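Local coordinates for protein polyprenyl synthetase (Zymomonas mobilis subsp. mobilis, PDB 4KKM) that probably condenses isopentenyl diphosphate with allylic diphosphates to build farnesyl or longer prenyl diphosphates, as a metal-dependent trans-prenyltransferase, at residues R70-L75 / G208-F213; K226-R231 / L298-S303. All blocks are in the same frame, centred on the assembly; numbering follows the deposited sequence.

Both contacts lie in the one mainly helical polyprenyl synthetase domain, and they follow in series along the chain: contact 1 closes with helix 208-221 before contact 2 opens on the next helix, 226-253. Their centres are about 17 Å apart and their nearest atoms about 7 Å. Contact 1 is buried close to the middle of the chain, where helix 71-80 meets helix 208-221; contact 2 is at the surface, where the start of helix 226-253 meets the loop after helix 280-296. That loop runs on into helix 306-314, whose Leu308 and Ile311 pack on Leu75 of contact 1. The C-terminal loop and helix 306-314 thus reach both the surface and the interior of the bundle.

Contact 1: residues R70-L75 / G208-F213; sequences RLRPLL and GALFGF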
loop_
_atom_site.group_PDB
_atom_site.type_symbol
_atom_site.label_atom_id
_atom_site.label_comp_id
_atom_site.label_asym_id
_atom_site.label_seq_id
_atom_site.Cartn_x
_atom_site.Cartn_y
_atom_site.Cartn_z
ATOM N N ARG B 70 -15.403 6.678 12.123
ATOM C CA ARG B 70 -14.170 7.426 11.887
ATOM C C ARG B 70 -13.376 7.608 13.171
ATOM O O ARG B 70 -12.920 8.713 13.481
ATOM C CB ARG B 70 -14.468 8.792 11.274
ATOM C CG ARG B 70 -15.487 8.775 10.155
ATOM C CD ARG B 70 -15.078 7.841 9.038
ATOM N NE ARG B 70 -15.874 8.095 7.843
ATOM C CZ ARG B 70 -15.712 7.463 6.689
ATOM N NH1 ARG B 70 -14.773 6.527 6.565
ATOM N NH2 ARG B 70 -16.488 7.774 5.657
ATOM N N LEU B 71 -13.239 6.527 13.929
ATOM C CA LEU B 71 -12.478 6.571 15.171
ATOM C C LEU B 71 -11.042 7.021 14.920
ATOM O O LEU B 71 -10.474 7.786 15.698
ATOM C CB LEU B 71 -12.491 5.207 15.859
ATOM C CG LEU B 71 -11.576 5.111 17.081
ATOM C CD1 LEU B 71 -12.041 6.091 18.160
ATOM C CD2 LEU B 71 -11.525 3.682 17.611
ATOM N N ARG B 72 -10.450 6.556 13.825
ATOM C CA ARG B 72 -9.058 6.898 13.559
ATOM C C ARG B 72 -8.857 8.357 13.109
ATOM O O ARG B 72 -7.986 9.045 13.636
ATOM C CB ARG B 72 -8.391 5.856 12.645
ATOM C CG ARG B 72 -8.213 4.519 13.374
ATOM C CD ARG B 72 -8.216 3.306 12.441
ATOM N NE ARG B 72 -8.344 2.062 13.205
ATOM C CZ ARG B 72 -9.497 1.566 13.647
ATOM N NH1 ARG B 72 -10.640 2.199 13.402
ATOM N NH2 ARG B 72 -9.508 0.434 14.338
ATOM N N PRO B 73 -9.671 8.840 12.152
ATOM C CA PRO B 73 -9.645 10.287 11.896
ATOM C C PRO B 73 -9.913 11.123 13.148
ATOM O O PRO B 73 -9.275 12.163 13.341
ATOM C CB PRO B 73 -10.771 10.474 10.878
ATOM C CG PRO B 73 -10.758 9.187 10.100
ATOM C CD PRO B 73 -10.426 8.112 11.113
ATOM N N LEU B 74 -10.828 10.664 13.996
ATOM C CA LEU B 74 -11.170 11.391 15.214
ATOM C C LEU B 74 -9.955 11.520 16.134
ATOM O O LEU B 74 -9.710 12.581 16.709
ATOM C CB LEU B 74 -12.321 10.696 15.948
ATOM C CG LEU B 74 -12.714 11.291 17.301
ATOM C CD1 LEU B 74 -13.316 12.685 17.122
ATOM C CD2 LEU B 74 -13.671 10.355 18.037
ATOM N N LEU B 75 -9.197 10.437 16.268
ATOM C CA LEU B 75 -7.980 10.458 17.081
ATOM C C LEU B 75 -6.932 11.411 16.516
ATOM O O LEU B 75 -6.263 12.123 17.266
ATOM C CB LEU B 75 -7.387 9.051 17.194
ATOM C CG LEU B 75 -8.144 8.090 18.113
ATOM C CD1 LEU B 75 -7.632 6.667 17.929
ATOM C CD2 LEU B 75 -8.009 8.538 19.563
ATOM N N GLY B 208 -3.517 -1.892 17.458
ATOM C CA GLY B 208 -2.634 -0.952 18.135
ATOM C C GLY B 208 -1.760 -0.128 17.200
ATOM O O GLY B 208 -1.474 1.041 17.463
ATOM N N ALA B 209 -1.326 -0.734 16.103
ATOM C CA ALA B 209 -0.433 -0.057 15.169
ATOM C C ALA B 209 -1.086 1.176 14.536
ATOM O O ALA B 209 -0.473 2.238 14.467
ATOM C CB ALA B 209 0.035 -1.013 14.103
ATOM N N LEU B 210 -2.330 1.042 14.079
ATOM C CA LEU B 210 -3.007 2.197 13.482
ATOM C C LEU B 210 -3.351 3.258 14.522
ATOM O O LEU B 210 -3.278 4.452 14.234
ATOM C CB LEU B 210 -4.264 1.800 12.710
ATOM C CG LEU B 210 -4.143 0.849 11.508
ATOM C CD1 LEU B 210 -5.354 1.036 10.596
ATOM C CD2 LEU B 210 -2.844 1.039 10.722
ATOM N N PHE B 211 -3.749 2.828 15.721
ATOM C CA PHE B 211 -4.023 3.771 16.805
ATOM C C PHE B 211 -2.746 4.531 17.147
ATOM O O PHE B 211 -2.766 5.752 17.335
ATOM C CB PHE B 211 -4.548 3.045 18.054
ATOM C CG PHE B 211 -5.937 2.488 17.894
ATOM C CD1 PHE B 211 -6.895 3.182 17.174
ATOM C CD2 PHE B 211 -6.283 1.268 18.458
ATOM C CE1 PHE B 211 -8.176 2.676 17.017
ATOM C CE2 PHE B 211 -7.566 0.751 18.307
ATOM C CZ PHE B 211 -8.514 1.460 17.585
ATOM N N GLY B 212 -1.640 3.798 17.239
ATOM C CA GLY B 212 -0.347 4.413 17.501
ATOM C C GLY B 212 -0.033 5.483 16.470
ATOM O O GLY B 212 0.448 6.567 16.806
ATOM N N PHE B 213 -0.323 5.190 15.207
ATOM C CA PHE B 213 -0.086 6.172 14.154
ATOM C C PHE B 213 -0.904 7.442 14.371
ATOM O O PHE B 213 -0.405 8.547 14.184
ATOM C CB PHE B 213 -0.410 5.624 12.765
ATOM C CG PHE B 213 -0.346 6.681 11.698
ATOM C CD1 PHE B 213 0.872 7.047 11.149
ATOM C CD2 PHE B 213 -1.489 7.352 11.296
ATOM C CE1 PHE B 213 0.941 8.039 10.182
ATOM C CE2 PHE B 213 -1.420 8.357 10.348
ATOM C CZ PHE B 213 -0.207 8.696 9.790
#
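Arg72 crosses obliquely over Phe211, and its chain can be followed outward from the helix beginning at Leu71. CB leads to a CG anti to the carbonyl carbon (chi1 -69°), which brings Arg72 CG within 4.1 Å of Phe211 CE1. The chain then runs extended to NE: Arg72 CD passes Leu210 CD1 at 4.1 Å, and NE sits between Phe211 CE1 and that same leucine methyl. At the tip the guanidinium spreads almost level with the ring, the two planes only 23° apart. Arg72 CZ is 3.8 Å from Phe211 CE1, and NH2 of Arg72 is 3.5 Å from Phe211 CZ. The meeting is offset: Phe211 CE1 stands over one face of the guanidinium, displaced toward its rim.

Across this contact the ring also meets two leucines. The side chains of Leu71 and Phe211 cross at about a right angle, Leu71 CD2 lying 3.5 Å from Phe211 CE1; Leu75 approaches one turn later, its CD1 3.6 Å from Phe211 CD1. Helices 71-80 and 208-221, neighbours in the all-alpha isoprenoid synthase fold, run here with segment axes 9.7 Å apart and 31° from parallel. RLRP ends the family's GGKRxRP-type motif, whose second arginine, the counterpart of Arg72, helps hold the diphosphate of isopentenyl diphosphate in characterised relatives, together with a histidine at the position of His101, which Arg72 touches; a like role is probable here. An alanine here would probably leave CE1 and CZ of Phe211 without the flat group over them and remove the positive charge beside His101. Arg70, at the N-cap position, forms salt bridges with Asp39 and Glu98.

Contact 2: residues K226-R231 / L298-S303; sequences KDIRDR and LSVFGS
Val300 and Phe301 meet the opening turns of helix 226-253 from a type I beta turn, Leu298 to Phe301, closed by a bond from Phe301 N to Leu298 O of 2.9 Å; across the contact, the CA atoms of Arg231 and Leu298 come within 7.0 Å.

Arg231 carries the larger share. Extended from CG to NE, it lays its guanidinium over Val300: Val300 CG1 sits 3.4 Å from Arg231 CZ and is centred on one face. The other methyl, Val300 CG2, lies beside the arginine's aliphatic part, 3.8 Å from Arg231 CD. In the guanidinium plane, at its edge, Arg231 NH1 donates to a water 2.9 Å away, and this water also bonds Ser299 OG at 2.6 Å. The direct separation of Arg231 NH1 and Ser299 OG, 3.9 Å, is too long for a bond. Each group has a backbone partner besides: NH1 bonds His297 O, and Ser299 OG bonds Ala296 O.

One turn back, the side chains of Ile228 and Phe301 come from opposite directions, Ile228 CG2 meeting the ring at its edge, in plane, 4.0 Å from Phe301 CZ, while Val300 CG2 lies over the middle of one ring face. Leu232 and Phe83 extend this apolar patch, and Arg309 of helix 306-314 bonds Phe301 O and Gly302 O.

The two flat groups are thus used differently: the Phe301 ring meets carbon from both side chains described, whereas the guanidinium gives a face to Val300 and an edge to the water, with His297 O a second acceptor for NH1, probably keeping its charge hydrated at the surface without an acidic partner across the contact.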
loop_
_atom_site.group_PDB
_atom_site.type_symbol
_atom_site.label_atom_id
_atom_site.label_comp_id
_atom_site.label_asym_id
_atom_site.label_seq_id
_atom_site.Cartn_x
_atom_site.Cartn_y
_atom_site.Cartn_z
ATOM N N LYS B 226 10.409 14.135 21.899
ATOM C CA LYS B 226 10.305 12.698 22.118
ATOM C C LYS B 226 9.460 12.353 23.345
ATOM O O LYS B 226 8.678 11.401 23.322
ATOM C CB LYS B 226 11.702 12.090 22.237
ATOM C CG LYS B 226 11.726 10.590 22.479
ATOM C CD LYS B 226 10.960 9.834 21.404
ATOM C CE LYS B 226 11.356 8.362 21.373
ATOM N NZ LYS B 226 11.800 7.876 22.708
ATOM N N ASP B 227 9.619 13.128 24.413
ATOM C CA ASP B 227 8.845 12.910 25.632
ATOM C C ASP B 227 7.340 13.010 25.374
ATOM O O ASP B 227 6.563 12.194 25.870
ATOM C CB ASP B 227 9.272 13.895 26.724
ATOM C CG ASP B 227 10.672 13.616 27.243
ATOM O OD1 ASP B 227 11.375 12.777 26.638
ATOM O OD2 ASP B 227 11.074 14.237 28.251
ATOM N N ILE B 228 6.937 14.005 24.592
ATOM C CA ILE B 228 5.531 14.193 24.251
ATOM C C ILE B 228 5.056 13.105 23.283
ATOM O O ILE B 228 3.937 12.600 23.397
ATOM C CB ILE B 228 5.285 15.596 23.644
ATOM C CG1 ILE B 228 5.518 16.681 24.701
ATOM C CG2 ILE B 228 3.876 15.706 23.076
ATOM C CD1 ILE B 228 4.577 16.588 25.871
ATOM N N ARG B 229 5.909 12.741 22.331
ATOM C CA ARG B 229 5.562 11.683 21.397
ATOM C C ARG B 229 5.316 10.371 22.133
ATOM O O ARG B 229 4.346 9.667 21.846
ATOM C CB ARG B 229 6.636 11.495 20.324
ATOM C CG ARG B 229 6.422 10.229 19.517
ATOM C CD ARG B 229 7.028 10.286 18.127
ATOM N NE ARG B 229 8.476 10.103 18.108
ATOM C CZ ARG B 229 9.100 8.971 18.420
ATOM N NH1 ARG B 229 8.411 7.905 18.807
ATOM N NH2 ARG B 229 10.423 8.909 18.354
ATOM N N ASP B 230 6.183 10.062 23.094
ATOM C CA ASP B 230 6.063 8.839 23.874
ATOM C C ASP B 230 4.791 8.796 24.726
ATOM O O ASP B 230 4.140 7.760 24.813
ATOM C CB ASP B 230 7.303 8.629 24.747
ATOM C CG ASP B 230 8.505 8.173 23.947
ATOM O OD1 ASP B 230 8.324 7.751 22.786
ATOM O OD2 ASP B 230 9.632 8.231 24.480
ATOM N N ARG B 231 4.447 9.915 25.358
ATOM C CA ARG B 231 3.204 9.998 26.118
ATOM C C ARG B 231 1.990 9.709 25.233
ATOM O O ARG B 231 1.085 8.962 25.622
ATOM C CB ARG B 231 3.050 11.377 26.755
ATOM C CG ARG B 231 3.929 11.614 27.969
ATOM C CD ARG B 231 3.721 13.020 28.499
ATOM N NE ARG B 231 4.383 13.218 29.784
ATOM C CZ ARG B 231 3.837 12.923 30.960
ATOM N NH1 ARG B 231 2.612 12.418 31.023
ATOM N NH2 ARG B 231 4.518 13.141 32.073
ATOM N N LEU B 298 -1.812 11.935 29.674
ATOM C CA LEU B 298 -2.171 13.262 29.182
ATOM C C LEU B 298 -2.165 14.311 30.291
ATOM O O LEU B 298 -2.594 15.442 30.079
ATOM C CB LEU B 298 -3.559 13.230 28.537
ATOM C CG LEU B 298 -3.787 12.197 27.431
ATOM C CD1 LEU B 298 -5.237 12.230 26.974
ATOM C CD2 LEU B 298 -2.851 12.449 26.262
ATOM N N SER B 299 -1.690 13.932 31.472
ATOM C CA SER B 299 -1.726 14.829 32.629
ATOM C C SER B 299 -0.960 16.138 32.413
ATOM O O SER B 299 -1.213 17.129 33.098
ATOM C CB SER B 299 -1.210 14.121 33.881
ATOM O OG SER B 299 0.121 13.678 33.691
ATOM N N VAL B 300 -0.035 16.144 31.459
ATOM C CA VAL B 300 0.757 17.339 31.190
ATOM C C VAL B 300 0.043 18.337 30.279
ATOM O O VAL B 300 0.531 19.444 30.071
ATOM C CB VAL B 300 2.141 16.995 30.596
ATOM C CG1 VAL B 300 2.963 16.181 31.599
ATOM C CG2 VAL B 300 1.990 16.262 29.265
ATOM N N PHE B 301 -1.111 17.951 29.741
ATOM C CA PHE B 301 -1.884 18.858 28.897
ATOM C C PHE B 301 -3.052 19.469 29.657
ATOM O O PHE B 301 -3.595 18.861 30.582
ATOM C CB PHE B 301 -2.417 18.142 27.650
ATOM C CG PHE B 301 -1.355 17.471 26.831
ATOM C CD1 PHE B 301 -0.483 18.218 26.056
ATOM C CD2 PHE B 301 -1.232 16.093 26.829
ATOM C CE1 PHE B 301 0.500 17.603 25.300
ATOM C CE2 PHE B 301 -0.254 15.468 26.072
ATOM C CZ PHE B 301 0.614 16.225 25.306
ATOM N N GLY B 302 -3.441 20.674 29.248
ATOM C CA GLY B 302 -4.613 21.330 29.791
ATOM C C GLY B 302 -5.896 20.827 29.152
ATOM O O GLY B 302 -5.981 19.676 28.724
ATOM N N SER B 303 -6.896 21.697 29.078
ATOM C CA SER B 303 -8.209 21.311 28.571
ATOM C C SER B 303 -8.197 20.916 27.095
ATOM O O SER B 303 -9.138 20.284 26.609
ATOM C CB SER B 303 -9.216 22.441 28.794
ATOM O OG SER B 303 -8.925 23.542 27.953
HETATM O O HOH W 1 1.615 11.580 33.651
#